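Local coordinates for protein putative sulfatase yidJ (Bacteroides fragilis, PDB 2QZU) that belongs to the sulfatase family and probably hydrolyses sulfate esters, as a metal-dependent arylsulfatase would, at residues N97-S100 and E101-P104; G131-H134 and L135-P138; Y142-Y146 and N147-K151; E156-P160 and E161-G165. One frame throughout, in Å; residues are numbered along the deposited sequence.

Overall arrangement
Along the chain the four contacts come in numerical order. Interaction 1 lies in the loop between helices 89-92 and 116-122; interactions 2, 3 and 4 all fall in the long connection from strand 126-130 to strand 168-172, an outermost strand of the main mixed sheet. Interaction 2 is the buried middle member: its centre lies about 11 Å from that of interaction 1, joined by C98 O and H134 NE2, and about 9 Å from that of interaction 4, joined by the D136–R162 salt bridge. Interaction 3 packs on interaction 1 through Y142 and S100, and both reach the second subunit. The connection thus passes from H134, bonded to S76, the predicted modification site, out to that subunit.

Interaction 1: residues N97-S100 and E101-P104; sequences NCNS and ETAP
T102 reaches back to N97 with its hydroxyl: OG1 gives a hydrogen bond to N97 O at 2.7 Å, lying in the plane of that carbonyl. A chi1 of 63° tucks OG1 between its own backbone N and carbonyl carbon, with CG2 turned to the other side of the backbone N. Water 1 donates to the same OG1 and accepts from N99 N, tying the two sides of the turn a second time. The N99 side chain, also folded over its own backbone (chi1 58°), crosses that of T102 at about a right angle. Its OD1 takes T102 N at 2.9 Å with the donor tilted 21° out of the amide plane, and E101 N at 2.8 Å; the weak bond to E101 N is that of an Asx turn. N99 ND2 looks the other way, to water 2, which donates to E101 OE1. Extended beyond CG, E101 carries that oxygen out to A21 N of the second subunit. Weak bonds from T102 N and A103 N to N99 O complete the turn. It lies within the loop between helices 89-92 and 116-122, with N97 resting on the start of helix 76-85 and S100 OG bonded to A153 N.

Interaction 2: residues G131-H134 and L135-P138; sequences GKWH and LDAP
The apolar part of this contact is L135 lying over the indole of W133. L135 CB makes a CH-pi contact 3.8 Å from the centroid of the five-membered ring, 21° off its normal, while CD1 reaches the six-membered ring on the same face, 4.0 Å from W133 CZ2. The two side chains cross at about a right angle. With chi1 177° the indole CG sits beside W133's own carbonyl carbon, which brings the ring forward under L135. A carboxylate oxygen of D136 is set against the indole's edge: OD2 is 3.1 Å from W133 CD1, and the carboxylate plane is turned 43° from the ring. The polar link is water 3, in the ring plane, which accepts from W133 NE1 at 3.0 Å and donates to D136 OD1 at 2.7 Å. The charged interaction of D136 is a salt bridge from the same OD1 to R162 NH2. Further out, W133 meets Y129 and W169 edge-to-face, and H134 bonds through ND1 to S76 OG, the serine predicted to become 3-oxoalanine but unmodified here, and through NE2 to C98 O. Chemically, D136 OD1 takes an arginine and a water, so the buried carboxylate probably stays ionised; L135 and water 3 help set the indole's position, and H134, next in the chain, turns toward S76.

Interaction 3: residues Y142-Y146 and N147-K151; sequences YVDTY and NNRGK
V143 O is gripped twice from the same face of its carbonyl plane: by T145 N, closing an inverse gamma turn centred on D144, and by N148 ND2 at 3.0 Å. The amide comes in 22° out of the carbonyl plane, and ND2 also lies 3.2 Å from V143 CG2, so packing here is close. N148 OD1 is held in turn by the backbone N of both W154 and N155, which fixes the rotation of the amide.

A second oddity is Y146, whose ring lies over the residue that follows. At chi1 83° it lies against N147: N147 CB makes a CH-pi contact, 4.0 Å from the centroid of the Y146 ring, and the amide plane is only 16° from that of the ring. N147 OD1 accepts from T145 OG1 at 2.9 Å, the two side chains running side by side; N147 ND2 bonds to T174 O, and Y146 OH to D176 N.

On the outer side, R149 bends at chi2 and bridges back to D144. NH2 meets the syn lone pair of OD1 at 2.7 Å in a straight bond, with the groups nearly coplanar; NE adds a weak bond to the same oxygen. K24 NZ of the second subunit bonds to Y146 O.

In the backbone, N148 N bonds to T145 O and R149 N, weakly, to Y146 O, two successive three-residue-apart bonds of 3-10 type. The pair, an inverse gamma turn leading into a short 3-10-like turn, lies in the loop connection between strands 126-130 and 168-172, at the second subunit.

Interaction 4: residues E156-P160 and E161-G165; sequences EWCPP and ERRHG
The R163 guanidinium has P160 N over one face, 3.7 Å from NE, with C158 O and W157 NE1 at its edge, in plane. The W157 indole stands almost perpendicular to it, 87° between planes, with P159 CA over one indole face and water 5 at the edge. That water accepts from both W157 NE1 and R163 NH2 (2.8 Å), two donors that could not bond to each other. R163 grips C158 O side-on with two nitrogens, NE at 2.9 Å and NH2 at 3.0 Å, the latter in the carbonyl plane. Its chain is extended from CG to NE (chi2 177°), running alongside P160 to bring the group back to that oxygen. R162 lies beside the P159 ring instead, CD 3.8 Å from P159 CG, and its NH2 goes on to D136 in a salt bridge. Backbone bonds R162 N to P159 O and R163 N to P160 O close the turn, while C158 SG lies 3.2 Å from R162 O. Around the turn, R163 makes a cation-pi contact with W169 of strand 168-172, the next strand along the chain, and bonds to T186 O; H164 reaches S117 and D118 of helix 116-122.

Interaction 1: residues N97-S100 and E101-P104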
loop_
_atom_site.group_PDB
_atom_site.type_symbol
_atom_site.label_atom_id
_atom_site.label_comp_id
_atom_site.label_asym_id
_atom_site.label_seq_id
_atom_site.Cartn_x
_atom_site.Cartn_y
_atom_site.Cartn_z
ATOM N N ASN A 97 -21.393 -3.135 -2.248
ATOM C CA ASN A 97 -20.723 -2.313 -1.241
ATOM C C ASN A 97 -21.224 -0.886 -1.350
ATOM O O ASN A 97 -21.579 -0.422 -2.436
ATOM C CB ASN A 97 -19.205 -2.290 -1.458
ATOM C CG ASN A 97 -18.504 -3.494 -0.863
ATOM O OD1 ASN A 97 -17.575 -4.036 -1.460
ATOM N ND2 ASN A 97 -18.939 -3.911 0.318
ATOM N N CYS A 98 -21.248 -0.188 -0.222
ATOM C CA CYS A 98 -21.656 1.201 -0.232
ATOM C C CYS A 98 -20.437 1.989 -0.685
ATOM O O CYS A 98 -19.343 1.827 -0.144
ATOM C CB CYS A 98 -22.086 1.658 1.164
ATOM S SG CYS A 98 -23.577 0.835 1.775
ATOM N N ASN A 99 -20.631 2.800 -1.717
ATOM C CA ASN A 99 -19.594 3.659 -2.269
ATOM C C ASN A 99 -20.301 4.557 -3.276
ATOM O O ASN A 99 -21.488 4.367 -3.551
ATOM C CB ASN A 99 -18.467 2.846 -2.940
ATOM C CG ASN A 99 -18.967 1.940 -4.058
ATOM O OD1 ASN A 99 -19.735 2.358 -4.917
ATOM N ND2 ASN A 99 -18.511 0.689 -4.055
ATOM N N SER A 100 -19.588 5.531 -3.826
ATOM C CA SER A 100 -20.209 6.452 -4.772
ATOM C C SER A 100 -20.683 5.818 -6.078
ATOM O O SER A 100 -21.514 6.395 -6.777
ATOM C CB SER A 100 -19.262 7.620 -5.066
ATOM O OG SER A 100 -18.039 7.170 -5.604
ATOM N N GLU A 101 -20.167 4.639 -6.409
ATOM C CA GLU A 101 -20.574 3.958 -7.636
ATOM C C GLU A 101 -21.973 3.357 -7.485
ATOM O O GLU A 101 -22.766 3.362 -8.425
ATOM C CB GLU A 101 -19.576 2.846 -7.986
ATOM C CG GLU A 101 -19.953 2.031 -9.216
ATOM C CD GLU A 101 -18.948 0.935 -9.530
ATOM O OE1 GLU A 101 -18.799 -0.000 -8.713
ATOM O OE2 GLU A 101 -18.302 1.012 -10.597
ATOM N N THR A 102 -22.274 2.844 -6.295
ATOM C CA THR A 102 -23.572 2.226 -6.047
ATOM C C THR A 102 -24.597 3.185 -5.451
ATOM O O THR A 102 -25.790 2.884 -5.423
ATOM C CB THR A 102 -23.430 1.020 -5.103
ATOM O OG1 THR A 102 -22.946 1.465 -3.829
ATOM C CG2 THR A 102 -22.454 0.006 -5.682
ATOM N N ALA A 103 -24.131 4.336 -4.982
ATOM C CA ALA A 103 -25.009 5.326 -4.366
ATOM C C ALA A 103 -26.208 5.741 -5.217
ATOM O O ALA A 103 -27.319 5.865 -4.707
ATOM C CB ALA A 103 -24.205 6.556 -3.970
ATOM N N PRO A 104 -26.003 5.971 -6.527
ATOM C CA PRO A 104 -27.129 6.373 -7.380
ATOM C C PRO A 104 -28.250 5.337 -7.436
ATOM O O PRO A 104 -29.372 5.644 -7.845
ATOM C CB PRO A 104 -26.474 6.581 -8.746
ATOM C CG PRO A 104 -25.071 6.985 -8.396
ATOM C CD PRO A 104 -24.734 6.024 -7.276
HETATM O O HOH W 1 -23.787 3.358 -1.855
HETATM O O HOH W 2 -18.955 -1.412 -6.250
#

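Interaction 2: residues G131-H134 and L135-P138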
loop_
_atom_site.group_PDB
_atom_site.type_symbol
_atom_site.label_atom_id
_atom_site.label_comp_id
_atom_site.label_asym_id
_atom_site.label_seq_id
_atom_site.Cartn_x
_atom_site.Cartn_y
_atom_site.Cartn_z
ATOM N N GLY A 131 -16.724 1.093 15.842
ATOM C CA GLY A 131 -16.083 0.465 14.700
ATOM C C GLY A 131 -16.667 0.753 13.336
ATOM O O GLY A 131 -17.313 1.779 13.120
ATOM N N LYS A 132 -16.435 -0.178 12.416
ATOM C CA LYS A 132 -16.887 -0.076 11.032
ATOM C C LYS A 132 -18.379 -0.348 10.869
ATOM O O LYS A 132 -18.889 -1.369 11.331
ATOM C CB LYS A 132 -16.079 -1.058 10.178
ATOM C CG LYS A 132 -16.452 -1.092 8.712
ATOM C CD LYS A 132 -15.592 -2.106 7.975
ATOM C CE LYS A 132 -16.045 -2.255 6.533
ATOM N NZ LYS A 132 -15.268 -3.309 5.825
ATOM N N TRP A 133 -19.067 0.574 10.198
ATOM C CA TRP A 133 -20.511 0.483 9.951
ATOM C C TRP A 133 -20.756 0.066 8.496
ATOM O O TRP A 133 -21.465 -0.905 8.217
ATOM C CB TRP A 133 -21.138 1.859 10.230
ATOM C CG TRP A 133 -22.611 1.992 9.971
ATOM C CD1 TRP A 133 -23.213 2.877 9.119
ATOM C CD2 TRP A 133 -23.670 1.279 10.624
ATOM N NE1 TRP A 133 -24.583 2.762 9.207
ATOM C CE2 TRP A 133 -24.890 1.789 10.124
ATOM C CE3 TRP A 133 -23.706 0.261 11.587
ATOM C CZ2 TRP A 133 -26.137 1.316 10.554
ATOM C CZ3 TRP A 133 -24.951 -0.213 12.019
ATOM C CH2 TRP A 133 -26.148 0.318 11.497
ATOM N N HIS A 134 -20.153 0.821 7.579
ATOM C CA HIS A 134 -20.230 0.596 6.136
ATOM C C HIS A 134 -21.633 0.323 5.586
ATOM O O HIS A 134 -21.823 -0.603 4.801
ATOM C CB HIS A 134 -19.300 -0.556 5.727
ATOM C CG HIS A 134 -18.873 -0.502 4.291
ATOM N ND1 HIS A 134 -18.235 -1.554 3.663
ATOM C CD2 HIS A 134 -18.979 0.477 3.363
ATOM C CE1 HIS A 134 -17.969 -1.220 2.414
ATOM N NE2 HIS A 134 -18.409 0.009 2.204
ATOM N N LEU A 135 -22.611 1.126 5.998
ATOM C CA LEU A 135 -23.973 0.946 5.511
ATOM C C LEU A 135 -24.604 2.247 5.005
ATOM O O LEU A 135 -25.817 2.317 4.798
ATOM C CB LEU A 135 -24.845 0.317 6.606
ATOM C CG LEU A 135 -24.651 -1.196 6.774
ATOM C CD1 LEU A 135 -25.314 -1.661 8.064
ATOM C CD2 LEU A 135 -25.237 -1.926 5.561
ATOM N N ASP A 136 -23.776 3.268 4.797
ATOM C CA ASP A 136 -24.253 4.559 4.291
ATOM C C ASP A 136 -23.619 4.894 2.936
ATOM O O ASP A 136 -22.418 4.707 2.740
ATOM C CB ASP A 136 -23.931 5.682 5.283
ATOM C CG ASP A 136 -24.612 5.491 6.625
ATOM O OD1 ASP A 136 -25.847 5.306 6.654
ATOM O OD2 ASP A 136 -23.910 5.530 7.653
ATOM N N ALA A 137 -24.432 5.390 2.007
ATOM C CA ALA A 137 -23.950 5.769 0.678
ATOM C C ALA A 137 -23.267 7.138 0.730
ATOM O O ALA A 137 -23.841 8.112 1.216
ATOM C CB ALA A 137 -25.120 5.809 -0.309
ATOM N N PRO A 138 -22.025 7.233 0.232
ATOM C CA PRO A 138 -21.345 8.533 0.265
ATOM C C PRO A 138 -22.010 9.529 -0.690
ATOM O O PRO A 138 -22.610 9.132 -1.688
ATOM C CB PRO A 138 -19.918 8.193 -0.177
ATOM C CG PRO A 138 -19.770 6.726 0.167
ATOM C CD PRO A 138 -21.115 6.172 -0.234
HETATM O O HOH W 3 -27.295 3.761 8.375
#

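Interaction 3: residues Y142-Y146 and N147-K151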
loop_
_atom_site.group_PDB
_atom_site.type_symbol
_atom_site.label_atom_id
_atom_site.label_comp_id
_atom_site.label_asym_id
_atom_site.label_seq_id
_atom_site.Cartn_x
_atom_site.Cartn_y
_atom_site.Cartn_z
ATOM N N TYR A 142 -17.585 14.749 -0.594
ATOM C CA TYR A 142 -17.175 13.630 0.252
ATOM C C TYR A 142 -16.318 14.057 1.441
ATOM O O TYR A 142 -15.544 15.010 1.345
ATOM C CB TYR A 142 -16.404 12.602 -0.585
ATOM C CG TYR A 142 -17.147 12.117 -1.811
ATOM C CD1 TYR A 142 -18.415 11.547 -1.701
ATOM C CD2 TYR A 142 -16.581 12.225 -3.082
ATOM C CE1 TYR A 142 -19.102 11.095 -2.824
ATOM C CE2 TYR A 142 -17.264 11.775 -4.218
ATOM C CZ TYR A 142 -18.524 11.213 -4.078
ATOM O OH TYR A 142 -19.215 10.775 -5.182
ATOM N N VAL A 143 -16.458 13.350 2.563
ATOM C CA VAL A 143 -15.661 13.667 3.742
ATOM C C VAL A 143 -14.196 13.448 3.378
ATOM O O VAL A 143 -13.870 12.591 2.551
ATOM C CB VAL A 143 -16.047 12.801 4.966
ATOM C CG1 VAL A 143 -17.478 13.114 5.389
ATOM C CG2 VAL A 143 -15.892 11.330 4.650
ATOM N N ASP A 144 -13.322 14.219 4.012
ATOM C CA ASP A 144 -11.893 14.189 3.717
ATOM C C ASP A 144 -11.001 13.056 4.237
ATOM O O ASP A 144 -10.102 13.291 5.047
ATOM C CB ASP A 144 -11.290 15.544 4.119
ATOM C CG ASP A 144 -9.881 15.741 3.595
ATOM O OD1 ASP A 144 -9.617 15.348 2.440
ATOM O OD2 ASP A 144 -9.043 16.304 4.334
ATOM N N THR A 145 -11.242 11.830 3.771
ATOM C CA THR A 145 -10.390 10.696 4.140
ATOM C C THR A 145 -9.793 10.162 2.840
ATOM O O THR A 145 -10.354 10.377 1.764
ATOM C CB THR A 145 -11.156 9.568 4.880
ATOM O OG1 THR A 145 -12.309 9.186 4.128
ATOM C CG2 THR A 145 -11.568 10.038 6.271
ATOM N N TYR A 146 -8.660 9.471 2.935
ATOM C CA TYR A 146 -7.965 8.975 1.746
ATOM C C TYR A 146 -8.790 8.155 0.756
ATOM O O TYR A 146 -8.597 8.275 -0.457
ATOM C CB TYR A 146 -6.723 8.167 2.146
ATOM C CG TYR A 146 -7.025 6.733 2.497
ATOM C CD1 TYR A 146 -7.487 6.392 3.766
ATOM C CD2 TYR A 146 -6.933 5.728 1.532
ATOM C CE1 TYR A 146 -7.858 5.089 4.064
ATOM C CE2 TYR A 146 -7.304 4.428 1.816
ATOM C CZ TYR A 146 -7.771 4.116 3.089
ATOM O OH TYR A 146 -8.205 2.850 3.381
ATOM N N ASN A 147 -9.700 7.321 1.259
ATOM C CA ASN A 147 -10.508 6.482 0.382
ATOM C C ASN A 147 -11.686 7.192 -0.277
ATOM O O ASN A 147 -12.578 6.551 -0.832
ATOM C CB ASN A 147 -10.980 5.225 1.128
ATOM C CG ASN A 147 -11.703 5.532 2.436
ATOM O OD1 ASN A 147 -11.618 6.635 2.978
ATOM N ND2 ASN A 147 -12.407 4.533 2.961
ATOM N N ASN A 148 -11.678 8.519 -0.216
ATOM C CA ASN A 148 -12.726 9.320 -0.836
ATOM C C ASN A 148 -12.126 10.214 -1.913
ATOM O O ASN A 148 -12.818 11.035 -2.515
ATOM C CB ASN A 148 -13.452 10.164 0.208
ATOM C CG ASN A 148 -14.498 9.373 0.962
ATOM O OD1 ASN A 148 -14.659 8.166 0.748
ATOM N ND2 ASN A 148 -15.220 10.045 1.847
ATOM N N ARG A 149 -10.827 10.048 -2.143
ATOM C CA ARG A 149 -10.118 10.805 -3.169
ATOM C C ARG A 149 -10.131 9.960 -4.439
ATOM O O ARG A 149 -9.985 8.738 -4.383
ATOM C CB ARG A 149 -8.664 11.059 -2.754
ATOM C CG ARG A 149 -8.476 11.943 -1.529
ATOM C CD ARG A 149 -9.035 13.344 -1.747
ATOM N NE ARG A 149 -8.796 14.213 -0.595
ATOM C CZ ARG A 149 -7.724 14.987 -0.444
ATOM N NH1 ARG A 149 -6.781 15.013 -1.377
ATOM N NH2 ARG A 149 -7.593 15.739 0.642
ATOM N N GLY A 150 -10.307 10.608 -5.583
ATOM C CA GLY A 150 -10.321 9.872 -6.831
ATOM C C GLY A 150 -11.702 9.716 -7.437
ATOM O O GLY A 150 -12.630 10.450 -7.104
ATOM N N LYS A 151 -11.835 8.735 -8.323
ATOM C CA LYS A 151 -13.091 8.477 -9.015
ATOM C C LYS A 151 -14.211 7.934 -8.134
ATOM O O LYS A 151 -15.374 8.295 -8.321
ATOM C CB LYS A 151 -12.844 7.517 -10.174
HETATM O O HOH W 4 -11.420 13.025 0.162
#

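Interaction 4: residues E156-P160 and E161-G165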
loop_
_atom_site.group_PDB
_atom_site.type_symbol
_atom_site.label_atom_id
_atom_site.label_comp_id
_atom_site.label_asym_id
_atom_site.label_seq_id
_atom_site.Cartn_x
_atom_site.Cartn_y
_atom_site.Cartn_z
ATOM N N GLU A 156 -18.436 7.464 4.458
ATOM C CA GLU A 156 -19.476 8.454 4.700
ATOM C C GLU A 156 -19.879 8.467 6.177
ATOM O O GLU A 156 -19.719 7.477 6.887
ATOM C CB GLU A 156 -20.690 8.155 3.812
ATOM C CG GLU A 156 -21.840 9.147 3.950
ATOM C CD GLU A 156 -21.405 10.591 3.727
ATOM O OE1 GLU A 156 -21.029 10.940 2.587
ATOM O OE2 GLU A 156 -21.436 11.376 4.698
ATOM N N TRP A 157 -20.386 9.606 6.628
ATOM C CA TRP A 157 -20.827 9.794 8.004
ATOM C C TRP A 157 -22.217 9.194 8.190
ATOM O O TRP A 157 -23.004 9.134 7.245
ATOM C CB TRP A 157 -20.876 11.302 8.303
ATOM C CG TRP A 157 -21.350 11.696 9.683
ATOM C CD1 TRP A 157 -20.808 11.318 10.881
ATOM C CD2 TRP A 157 -22.407 12.614 9.997
ATOM N NE1 TRP A 157 -21.457 11.945 11.917
ATOM C CE2 TRP A 157 -22.443 12.747 11.403
ATOM C CE3 TRP A 157 -23.327 13.340 9.226
ATOM C CZ2 TRP A 157 -23.364 13.575 12.056
ATOM C CZ3 TRP A 157 -24.244 14.164 9.874
ATOM C CH2 TRP A 157 -24.253 14.274 11.277
ATOM N N CYS A 158 -22.516 8.743 9.406
ATOM C CA CYS A 158 -23.837 8.201 9.698
ATOM C C CYS A 158 -24.491 9.188 10.653
ATOM O O CYS A 158 -24.149 9.236 11.833
ATOM C CB CYS A 158 -23.751 6.829 10.374
ATOM S SG CYS A 158 -25.381 6.072 10.671
ATOM N N PRO A 159 -25.421 10.011 10.148
ATOM C CA PRO A 159 -26.094 10.987 11.009
ATOM C C PRO A 159 -26.928 10.255 12.062
ATOM O O PRO A 159 -27.312 9.103 11.864
ATOM C CB PRO A 159 -26.948 11.786 10.022
ATOM C CG PRO A 159 -27.277 10.774 8.967
ATOM C CD PRO A 159 -25.961 10.049 8.776
ATOM N N PRO A 160 -27.217 10.913 13.194
ATOM C CA PRO A 160 -28.005 10.282 14.258
ATOM C C PRO A 160 -29.286 9.565 13.827
ATOM O O PRO A 160 -29.582 8.470 14.316
ATOM C CB PRO A 160 -28.282 11.446 15.209
ATOM C CG PRO A 160 -27.032 12.266 15.083
ATOM C CD PRO A 160 -26.818 12.280 13.579
ATOM N N GLU A 161 -30.042 10.168 12.913
ATOM C CA GLU A 161 -31.293 9.563 12.470
ATOM C C GLU A 161 -31.115 8.293 11.638
ATOM O O GLU A 161 -32.094 7.614 11.320
ATOM C CB GLU A 161 -32.145 10.581 11.694
ATOM C CG GLU A 161 -31.604 10.957 10.323
ATOM C CD GLU A 161 -30.604 12.096 10.365
ATOM O OE1 GLU A 161 -30.058 12.387 11.455
ATOM O OE2 GLU A 161 -30.356 12.696 9.300
ATOM N N ARG A 162 -29.871 7.969 11.285
ATOM C CA ARG A 162 -29.598 6.752 10.517
ATOM C C ARG A 162 -28.814 5.729 11.347
ATOM O O ARG A 162 -28.277 4.762 10.805
ATOM C CB ARG A 162 -28.820 7.080 9.235
ATOM C CG ARG A 162 -29.678 7.680 8.113
ATOM C CD ARG A 162 -28.853 7.986 6.863
ATOM N NE ARG A 162 -28.181 6.804 6.327
ATOM C CZ ARG A 162 -28.779 5.863 5.602
ATOM N NH1 ARG A 162 -30.070 5.966 5.312
ATOM N NH2 ARG A 162 -28.087 4.808 5.184
ATOM N N ARG A 163 -28.764 5.928 12.661
ATOM C CA ARG A 163 -28.022 5.016 13.529
ATOM C C ARG A 163 -28.849 3.881 14.128
ATOM O O ARG A 163 -28.334 3.065 14.885
ATOM C CB ARG A 163 -27.330 5.807 14.644
ATOM C CG ARG A 163 -26.252 6.721 14.109
ATOM C CD ARG A 163 -25.593 7.570 15.180
ATOM N NE ARG A 163 -24.721 8.558 14.555
ATOM C CZ ARG A 163 -24.102 9.541 15.201
ATOM N NH1 ARG A 163 -24.248 9.682 16.514
ATOM N NH2 ARG A 163 -23.359 10.402 14.525
ATOM N N HIS A 164 -30.130 3.840 13.782
ATOM C CA HIS A 164 -31.026 2.793 14.245
ATOM C C HIS A 164 -30.959 2.439 15.733
ATOM O O HIS A 164 -30.900 1.266 16.104
ATOM C CB HIS A 164 -30.803 1.549 13.381
ATOM C CG HIS A 164 -31.196 1.752 11.952
ATOM N ND1 HIS A 164 -32.478 1.537 11.496
ATOM C CD2 HIS A 164 -30.502 2.253 10.900
ATOM C CE1 HIS A 164 -32.560 1.900 10.228
ATOM N NE2 HIS A 164 -31.374 2.337 9.843
ATOM N N GLY A 165 -30.969 3.459 16.585
ATOM C CA GLY A 165 -30.960 3.211 18.015
ATOM C C GLY A 165 -29.629 3.195 18.739
ATOM O O GLY A 165 -29.603 3.218 19.968
HETATM O O HOH W 5 -21.145 12.069 14.854
HETATM O O HOH W 6 -31.217 6.241 15.618
#